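Local structure of ethyl acetate hydrolase (Pseudomonas veronii, 5EFZ) at residues A56-A61 with F139-L144; E182-F187 with Q306-D311. The protein hydrolyses ethyl acetate to ethanol and acetate, an esterase step in the breakdown of short-chain methyl ketones. All blocks are in the same frame, centred on the assembly; numbering follows the deposited sequence.

Interaction 1: residues A56-A61 with F139-L144; sequences ADKSNA and FGIESL
Lys58 O is gripped by two water molecules, and through them it binds residues 139-144, showing how polar loops can be joined where few direct bonds reach. The contact lies in the alpha/beta-hydrolase fold, where the loops entering neighbouring parallel strands 61-65 and 146-150 run side by side. The first water donates to Lys58 O over 2.8 Å and accepts from Glu142 N. The second gives its hydrogens to Lys58 O and to Ser143 O, the latter at 2.7 Å, and takes one from Ala61 N, so three backbone groups share it. The Lys58 side chain, extended beyond CG, reaches the end of helix 124-139. Its NZ donates to Phe139 O along a line making 146° with the carbonyl and tilted 15° from its plane; the refined length of 2.5 Å is short and best read with caution. A third water links NZ to Gly140 O, and with positive phi Gly140 turns the chain away from the helix. An ammonium group here would be expected to suit the negative pole of that helix. Replacing Lys58 by an alanine would probably leave Phe139 O without its charged donor and the third water without one of its anchors. Deeper in, apolar contact takes over: the CB of Ala61 meets Ile141 CD1 and Leu144 CD2, each at 3.9 Å.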
ATOM      1  N   ALA A  56     -26.099  -5.682  38.790  1.00 27.35           N
ATOM      2  CA  ALA A  56     -26.974  -6.697  39.386  1.00 29.40           C
ATOM      3  C   ALA A  56     -27.466  -7.740  38.388  1.00 29.57           C
ATOM      4  O   ALA A  56     -27.579  -8.914  38.720  1.00 29.74           O
ATOM      5  CB  ALA A  56     -28.178  -6.030  40.055  1.00 33.07           C
ATOM      6  N   ASP A  57     -27.802  -7.316  37.179  1.00 26.91           N
ATOM      7  CA  ASP A  57     -28.368  -8.266  36.218  1.00 28.24           C
ATOM      8  C   ASP A  57     -27.430  -8.498  35.034  1.00 26.59           C
ATOM      9  O   ASP A  57     -27.854  -8.956  33.974  1.00 25.10           O
ATOM     10  CB  ASP A  57     -29.742  -7.783  35.735  1.00 29.89           C
ATOM     11  CG  ASP A  57     -29.665  -6.466  34.947  1.00 31.42           C
ATOM     12  OD1 ASP A  57     -28.641  -5.732  35.046  1.00 27.62           O
ATOM     13  OD2 ASP A  57     -30.652  -6.168  34.231  1.00 34.26           O
ATOM     14  N   LYS A  58     -26.153  -8.215  35.247  1.00 24.08           N
ATOM     15  CA  LYS A  58     -25.124  -8.431  34.207  1.00 23.03           C
ATOM     16  C   LYS A  58     -25.498  -7.809  32.870  1.00 24.93           C
ATOM     17  O   LYS A  58     -25.316  -8.438  31.812  1.00 23.92           O
ATOM     18  CB  LYS A  58     -24.853  -9.937  34.036  1.00 26.16           C
ATOM     19  CG  LYS A  58     -24.412 -10.601  35.353  1.00 28.79           C
ATOM     20  CD  LYS A  58     -24.025 -12.055  35.164  1.00 30.99           C
ATOM     21  CE  LYS A  58     -23.741 -12.724  36.523  1.00 33.64           C
ATOM     22  NZ  LYS A  58     -23.277 -14.118  36.348  1.00 38.87           N
ATOM     23  N   SER A  59     -26.013  -6.575  32.926  1.00 23.35           N
ATOM     24  CA  SER A  59     -26.454  -5.883  31.729  1.00 22.27           C
ATOM     25  C   SER A  59     -25.460  -4.815  31.294  1.00 25.51           C
ATOM     26  O   SER A  59     -25.758  -4.040  30.379  1.00 24.42           O
ATOM     27  CB  SER A  59     -27.837  -5.232  31.952  1.00 23.42           C
ATOM     28  OG  SER A  59     -27.806  -4.272  33.003  1.00 24.84           O
ATOM     29  N   ASN A  60     -24.294  -4.763  31.944  1.00 21.46           N
ATOM     30  CA  ASN A  60     -23.290  -3.745  31.603  1.00 20.68           C
ATOM     31  C   ASN A  60     -21.982  -4.336  31.107  1.00 20.90           C
ATOM     32  O   ASN A  60     -20.915  -3.730  31.248  1.00 22.30           O
ATOM     33  CB  ASN A  60     -23.011  -2.841  32.808  1.00 21.59           C
ATOM     34  CG  ASN A  60     -22.341  -3.596  33.963  1.00 22.35           C
ATOM     35  OD1 ASN A  60     -22.543  -4.790  34.120  1.00 24.75           O
ATOM     36  ND2 ASN A  60     -21.575  -2.885  34.787  1.00 22.52           N
ATOM     37  N   ALA A  61     -22.066  -5.506  30.490  1.00 20.10           N
ATOM     38  CA  ALA A  61     -20.884  -6.176  29.943  1.00 18.23           C
ATOM     39  C   ALA A  61     -20.548  -5.665  28.547  1.00 18.78           C
ATOM     40  O   ALA A  61     -21.414  -5.608  27.667  1.00 19.11           O
ATOM     41  CB  ALA A  61     -21.114  -7.680  29.910  1.00 20.11           C
ATOM     42  N   PHE A 139     -19.025 -16.741  32.912  1.00 25.72           N
ATOM     43  CA  PHE A 139     -19.476 -15.523  33.580  1.00 23.41           C
ATOM     44  C   PHE A 139     -20.988 -15.468  33.864  1.00 27.21           C
ATOM     45  O   PHE A 139     -21.427 -14.649  34.676  1.00 29.45           O
ATOM     46  CB  PHE A 139     -19.110 -14.296  32.747  1.00 22.83           C
ATOM     47  CG  PHE A 139     -17.638 -13.998  32.684  1.00 27.28           C
ATOM     48  CD1 PHE A 139     -16.988 -13.401  33.746  1.00 29.32           C
ATOM     49  CD2 PHE A 139     -16.917 -14.290  31.535  1.00 26.79           C
ATOM     50  CE1 PHE A 139     -15.638 -13.116  33.686  1.00 31.80           C
ATOM     51  CE2 PHE A 139     -15.556 -14.009  31.454  1.00 26.87           C
ATOM     52  CZ  PHE A 139     -14.904 -13.432  32.533  1.00 28.59           C
ATOM     53  N   GLY A 140     -21.790 -16.296  33.187  1.00 24.82           N
ATOM     54  CA  GLY A 140     -23.235 -16.271  33.390  1.00 24.31           C
ATOM     55  C   GLY A 140     -23.872 -15.075  32.699  1.00 23.76           C
ATOM     56  O   GLY A 140     -24.995 -14.654  33.016  1.00 24.47           O
ATOM     57  N   ILE A 141     -23.164 -14.537  31.720  1.00 24.06           N
ATOM     58  CA  ILE A 141     -23.646 -13.374  30.961  1.00 23.85           C
ATOM     59  C   ILE A 141     -24.515 -13.846  29.785  1.00 26.11           C
ATOM     60  O   ILE A 141     -24.130 -14.766  29.053  1.00 26.89           O
ATOM     61  CB  ILE A 141     -22.455 -12.530  30.470  1.00 21.53           C
ATOM     62  CG1 ILE A 141     -21.766 -11.866  31.666  1.00 21.96           C
ATOM     63  CG2 ILE A 141     -22.883 -11.472  29.425  1.00 20.74           C
ATOM     64  CD1 ILE A 141     -20.378 -11.296  31.304  1.00 22.92           C
ATOM     65  N   GLU A 142     -25.678 -13.224  29.602  1.00 23.16           N
ATOM     66  CA  GLU A 142     -26.612 -13.687  28.589  1.00 25.34           C
ATOM     67  C   GLU A 142     -26.908 -12.652  27.490  1.00 23.66           C
ATOM     68  O   GLU A 142     -27.705 -12.915  26.599  1.00 25.79           O
ATOM     69  CB  GLU A 142     -27.923 -14.125  29.251  1.00 26.28           C
ATOM     70  CG  GLU A 142     -27.765 -15.238  30.294  1.00 28.43           C
ATOM     71  CD  GLU A 142     -27.352 -16.582  29.681  1.00 33.16           C
ATOM     72  OE1 GLU A 142     -27.341 -16.720  28.429  1.00 33.82           O
ATOM     73  OE2 GLU A 142     -27.059 -17.514  30.454  1.00 36.92           O
ATOM     74  N   SER A 143     -26.279 -11.484  27.561  1.00 22.25           N
ATOM     75  CA  SER A 143     -26.314 -10.501  26.487  1.00 19.68           C
ATOM     76  C   SER A 143     -25.170  -9.518  26.711  1.00 21.88           C
ATOM     77  O   SER A 143     -24.609  -9.459  27.801  1.00 22.78           O
ATOM     78  CB  SER A 143     -27.677  -9.756  26.407  1.00 24.66           C
ATOM     79  OG  SER A 143     -27.877  -8.926  27.532  1.00 27.06           O
ATOM     80  N   LEU A 144     -24.812  -8.767  25.668  1.00 18.43           N
ATOM     81  CA  LEU A 144     -23.744  -7.750  25.726  1.00 20.55           C
ATOM     82  C   LEU A 144     -24.273  -6.327  25.463  1.00 23.41           C
ATOM     83  O   LEU A 144     -24.975  -6.096  24.466  1.00 22.57           O
ATOM     84  CB  LEU A 144     -22.655  -8.084  24.717  1.00 20.18           C
ATOM     85  CG  LEU A 144     -21.906  -9.381  25.072  1.00 22.31           C
ATOM     86  CD1 LEU A 144     -21.150  -9.949  23.851  1.00 19.12           C
ATOM     87  CD2 LEU A 144     -20.960  -9.113  26.246  1.00 25.21           C
TER
HETATM   88  O   HOH W   1     -26.597 -10.813  31.009  1.00 20.47           O
HETATM   89  O   HOH W   2     -24.344  -7.336  29.500  1.00 22.15           O
HETATM   90  O   HOH W   3     -25.902 -15.334  35.465  1.00 47.81           O
HETATM   91  O   HOH W   4     -26.847  -6.376  28.012  1.00 24.80           O

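Interaction 2: residues E182-F187 with Q306-D311; sequences EHDFLF and QFFTVD
Phe187 lays its CE2 over the centre of the Phe307 ring, 3.6 Å above the plane. The two planes are inclined at 49°, so the pair is neither a stack nor edge-to-face, and the CD2-CE2 side of Phe187 does the touching, with CE2 nearest. Phe307 is turned to meet it because its CG lies between the backbone N and the carbonyl carbon (chi1 58°). Asp184, one turn earlier on the same helix, illustrates how a carboxylate can be buried among rings. Its OD1 approaches Phe307 CD1 to 3.2 Å and has no hydrogen-bonding partner in the model, while OD2 sits 3.2 Å from Phe308 CZ and is bonded to Asn180 and Trp273. The carboxylate is within 24° of the Phe307 ring plane but turned steeply to that of Phe308. A water joins His183 ND1, at 2.6 Å, to Phe307 O, and NE2 of this histidine bonds to Leu225 O of the second subunit. Phe307 and Phe308 border the inferred catalytic triad: Phe308 packs on Ser151, Phe307 meets the ring of His334, and the backbone N of each phenylalanine bonds Asp305 OD1. The contact thus sets the start of helix 182-196 against the loop that follows strand 296-300 and leads into helix 310-317, while Trp223 and Met226 of helix 213-227 pack against Phe187.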
ATOM      1  N   GLU A 182     -10.600  -9.062  -1.748  1.00 19.87           N
ATOM      2  CA  GLU A 182      -9.483  -9.714  -2.444  1.00 21.10           C
ATOM      3  C   GLU A 182      -8.188  -8.912  -2.266  1.00 19.00           C
ATOM      4  O   GLU A 182      -7.101  -9.490  -2.126  1.00 19.62           O
ATOM      5  CB  GLU A 182      -9.786  -9.888  -3.938  1.00 23.16           C
ATOM      6  CG  GLU A 182     -10.856 -10.938  -4.284  1.00 27.25           C
ATOM      7  CD  GLU A 182     -10.913 -11.230  -5.794  1.00 32.26           C
ATOM      8  OE1 GLU A 182     -11.414 -10.370  -6.573  1.00 34.99           O
ATOM      9  OE2 GLU A 182     -10.447 -12.314  -6.212  1.00 32.14           O
ATOM     10  N   HIS A 183      -8.295  -7.585  -2.248  1.00 19.71           N
ATOM     11  CA  HIS A 183      -7.115  -6.741  -2.076  1.00 19.39           C
ATOM     12  C   HIS A 183      -6.524  -6.949  -0.680  1.00 19.02           C
ATOM     13  O   HIS A 183      -5.304  -6.969  -0.509  1.00 18.09           O
ATOM     14  CB  HIS A 183      -7.476  -5.255  -2.322  1.00 21.73           C
ATOM     15  CG  HIS A 183      -6.338  -4.300  -2.122  1.00 22.13           C
ATOM     16  ND1 HIS A 183      -6.122  -3.634  -0.926  1.00 21.41           N
ATOM     17  CD2 HIS A 183      -5.390  -3.853  -2.981  1.00 23.17           C
ATOM     18  CE1 HIS A 183      -5.054  -2.860  -1.048  1.00 23.68           C
ATOM     19  NE2 HIS A 183      -4.594  -2.972  -2.282  1.00 25.78           N
ATOM     20  N   ASP A 184      -7.385  -7.082   0.328  1.00 17.60           N
ATOM     21  CA  ASP A 184      -6.872  -7.245   1.686  1.00 19.48           C
ATOM     22  C   ASP A 184      -6.226  -8.631   1.834  1.00 19.09           C
ATOM     23  O   ASP A 184      -5.200  -8.803   2.516  1.00 17.07           O
ATOM     24  CB  ASP A 184      -8.000  -7.051   2.698  1.00 20.75           C
ATOM     25  CG  ASP A 184      -7.492  -6.883   4.104  1.00 23.80           C
ATOM     26  OD1 ASP A 184      -6.356  -6.380   4.287  1.00 24.38           O
ATOM     27  OD2 ASP A 184      -8.242  -7.236   5.038  1.00 25.16           O
ATOM     28  N   PHE A 185      -6.843  -9.624   1.190  1.00 17.31           N
ATOM     29  CA  PHE A 185      -6.283 -10.968   1.165  1.00 18.38           C
ATOM     30  C   PHE A 185      -4.884 -10.983   0.551  1.00 19.08           C
ATOM     31  O   PHE A 185      -3.968 -11.629   1.069  1.00 17.22           O
ATOM     32  CB  PHE A 185      -7.200 -11.905   0.379  1.00 20.81           C
ATOM     33  CG  PHE A 185      -6.781 -13.364   0.428  1.00 21.37           C
ATOM     34  CD1 PHE A 185      -5.796 -13.861  -0.430  1.00 24.16           C
ATOM     35  CD2 PHE A 185      -7.428 -14.251   1.280  1.00 21.98           C
ATOM     36  CE1 PHE A 185      -5.419 -15.218  -0.381  1.00 24.62           C
ATOM     37  CE2 PHE A 185      -7.064 -15.598   1.318  1.00 21.38           C
ATOM     38  CZ  PHE A 185      -6.059 -16.077   0.500  1.00 22.38           C
ATOM     39  N   LEU A 186      -4.714 -10.261  -0.557  1.00 16.65           N
ATOM     40  CA  LEU A 186      -3.375 -10.129  -1.161  1.00 15.42           C
ATOM     41  C   LEU A 186      -2.349  -9.457  -0.230  1.00 15.75           C
ATOM     42  O   LEU A 186      -1.184  -9.896  -0.124  1.00 15.89           O
ATOM     43  CB  LEU A 186      -3.476  -9.338  -2.463  1.00 18.83           C
ATOM     44  CG  LEU A 186      -2.124  -9.016  -3.132  1.00 21.31           C
ATOM     45  CD1 LEU A 186      -1.460 -10.292  -3.677  1.00 21.48           C
ATOM     46  CD2 LEU A 186      -2.353  -8.009  -4.260  1.00 22.92           C
ATOM     47  N   PHE A 187      -2.754  -8.360   0.414  1.00 15.80           N
ATOM     48  CA  PHE A 187      -1.888  -7.711   1.384  1.00 17.89           C
ATOM     49  C   PHE A 187      -1.403  -8.702   2.445  1.00 16.07           C
ATOM     50  O   PHE A 187      -0.221  -8.790   2.750  1.00 16.42           O
ATOM     51  CB  PHE A 187      -2.650  -6.572   2.058  1.00 15.92           C
ATOM     52  CG  PHE A 187      -1.930  -5.948   3.226  1.00 17.41           C
ATOM     53  CD1 PHE A 187      -0.586  -5.639   3.153  1.00 15.09           C
ATOM     54  CD2 PHE A 187      -2.643  -5.584   4.379  1.00 18.27           C
ATOM     55  CE1 PHE A 187       0.071  -5.005   4.258  1.00 15.07           C
ATOM     56  CE2 PHE A 187      -1.988  -4.979   5.480  1.00 19.51           C
ATOM     57  CZ  PHE A 187      -0.647  -4.691   5.410  1.00 15.97           C
ATOM     58  N   GLN A 306      -5.456   2.511   4.485  1.00 14.73           N
ATOM     59  CA  GLN A 306      -5.099   2.063   3.153  1.00 16.53           C
ATOM     60  C   GLN A 306      -5.697   0.733   2.731  1.00 17.12           C
ATOM     61  O   GLN A 306      -5.636   0.410   1.540  1.00 19.30           O
ATOM     62  CB  GLN A 306      -3.581   1.974   3.048  1.00 20.15           C
ATOM     63  CG  GLN A 306      -2.884   3.273   3.415  1.00 25.65           C
ATOM     64  CD  GLN A 306      -3.287   4.421   2.524  1.00 31.83           C
ATOM     65  OE1 GLN A 306      -3.234   4.308   1.298  1.00 35.14           O
ATOM     66  NE2 GLN A 306      -3.692   5.547   3.133  1.00 32.80           N
ATOM     67  N   PHE A 307      -6.200  -0.076   3.660  1.00 17.70           N
ATOM     68  CA  PHE A 307      -6.666  -1.394   3.222  1.00 21.15           C
ATOM     69  C   PHE A 307      -8.030  -1.814   3.744  1.00 24.10           C
ATOM     70  O   PHE A 307      -8.657  -2.695   3.148  1.00 23.19           O
ATOM     71  CB  PHE A 307      -5.599  -2.485   3.522  1.00 22.17           C
ATOM     72  CG  PHE A 307      -5.212  -2.610   4.947  1.00 17.24           C
ATOM     73  CD1 PHE A 307      -5.829  -3.550   5.759  1.00 17.80           C
ATOM     74  CD2 PHE A 307      -4.184  -1.849   5.469  1.00 16.59           C
ATOM     75  CE1 PHE A 307      -5.466  -3.692   7.081  1.00 17.03           C
ATOM     76  CE2 PHE A 307      -3.810  -1.981   6.787  1.00 15.40           C
ATOM     77  CZ  PHE A 307      -4.454  -2.916   7.599  1.00 15.80           C
ATOM     78  N   PHE A 308      -8.525  -1.181   4.810  1.00 19.84           N
ATOM     79  CA  PHE A 308      -9.940  -1.319   5.146  1.00 19.87           C
ATOM     80  C   PHE A 308     -10.543   0.060   4.844  1.00 21.06           C
ATOM     81  O   PHE A 308     -10.598   0.899   5.725  1.00 22.00           O
ATOM     82  CB  PHE A 308     -10.151  -1.706   6.618  1.00 20.20           C
ATOM     83  CG  PHE A 308      -9.949  -3.164   6.925  1.00 21.46           C
ATOM     84  CD1 PHE A 308     -10.733  -4.133   6.299  1.00 24.71           C
ATOM     85  CD2 PHE A 308      -9.033  -3.561   7.888  1.00 21.27           C
ATOM     86  CE1 PHE A 308     -10.566  -5.491   6.606  1.00 26.02           C
ATOM     87  CE2 PHE A 308      -8.866  -4.918   8.218  1.00 23.15           C
ATOM     88  CZ  PHE A 308      -9.637  -5.878   7.580  1.00 24.97           C
ATOM     89  N   THR A 309     -10.928   0.327   3.594  1.00 19.56           N
ATOM     90  CA  THR A 309     -11.207   1.711   3.203  1.00 17.44           C
ATOM     91  C   THR A 309     -12.575   2.205   3.624  1.00 17.27           C
ATOM     92  O   THR A 309     -13.471   1.417   3.953  1.00 16.83           O
ATOM     93  CB  THR A 309     -11.086   1.902   1.700  1.00 21.79           C
ATOM     94  OG1 THR A 309     -12.207   1.280   1.054  1.00 21.76           O
ATOM     95  CG2 THR A 309      -9.774   1.242   1.215  1.00 19.07           C
ATOM     96  N   VAL A 310     -12.720   3.524   3.605  1.00 19.27           N
ATOM     97  CA  VAL A 310     -14.016   4.148   3.868  1.00 19.20           C
ATOM     98  C   VAL A 310     -15.062   3.577   2.908  1.00 20.18           C
ATOM     99  O   VAL A 310     -16.211   3.298   3.306  1.00 21.44           O
ATOM    100  CB  VAL A 310     -13.902   5.692   3.733  1.00 24.22           C
ATOM    101  CG1 VAL A 310     -15.240   6.331   3.682  1.00 25.19           C
ATOM    102  CG2 VAL A 310     -13.068   6.256   4.886  1.00 23.48           C
ATOM    103  N   ASP A 311     -14.672   3.413   1.648  1.00 21.05           N
ATOM    104  CA  ASP A 311     -15.587   2.880   0.622  1.00 24.64           C
ATOM    105  C   ASP A 311     -15.963   1.420   0.888  1.00 21.81           C
ATOM    106  O   ASP A 311     -17.129   1.048   0.671  1.00 22.20           O
ATOM    107  CB  ASP A 311     -14.977   2.972  -0.789  1.00 26.18           C
ATOM    108  CG  ASP A 311     -14.896   4.399  -1.307  1.00 32.84           C
ATOM    109  OD1 ASP A 311     -15.840   5.190  -1.102  1.00 34.81           O
ATOM    110  OD2 ASP A 311     -13.856   4.734  -1.905  1.00 36.31           O
TER
HETATM  111  O   HOH W   5      -8.011  -3.789   0.801  1.00 32.98           O

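Interactions 1 and 2 lie on opposite sides of the chain's centre, about 35 Å apart between their centres, and share no helix or strand. Interaction 1 is partly buried and away from the annotated sites; it joins the approaches to two parallel strands, so water-bridged backbone groups and one lysine do most of the work. Interaction 2 is buried beside the inferred active-site residues and within reach of the second subunit, and no direct hydrogen bond spans it: rings and a carboxylate pack instead, with one bridging water. In this pair of contacts, solvent-mediated polar links serve the partly buried edge and aromatic packing the surroundings of the inferred active site.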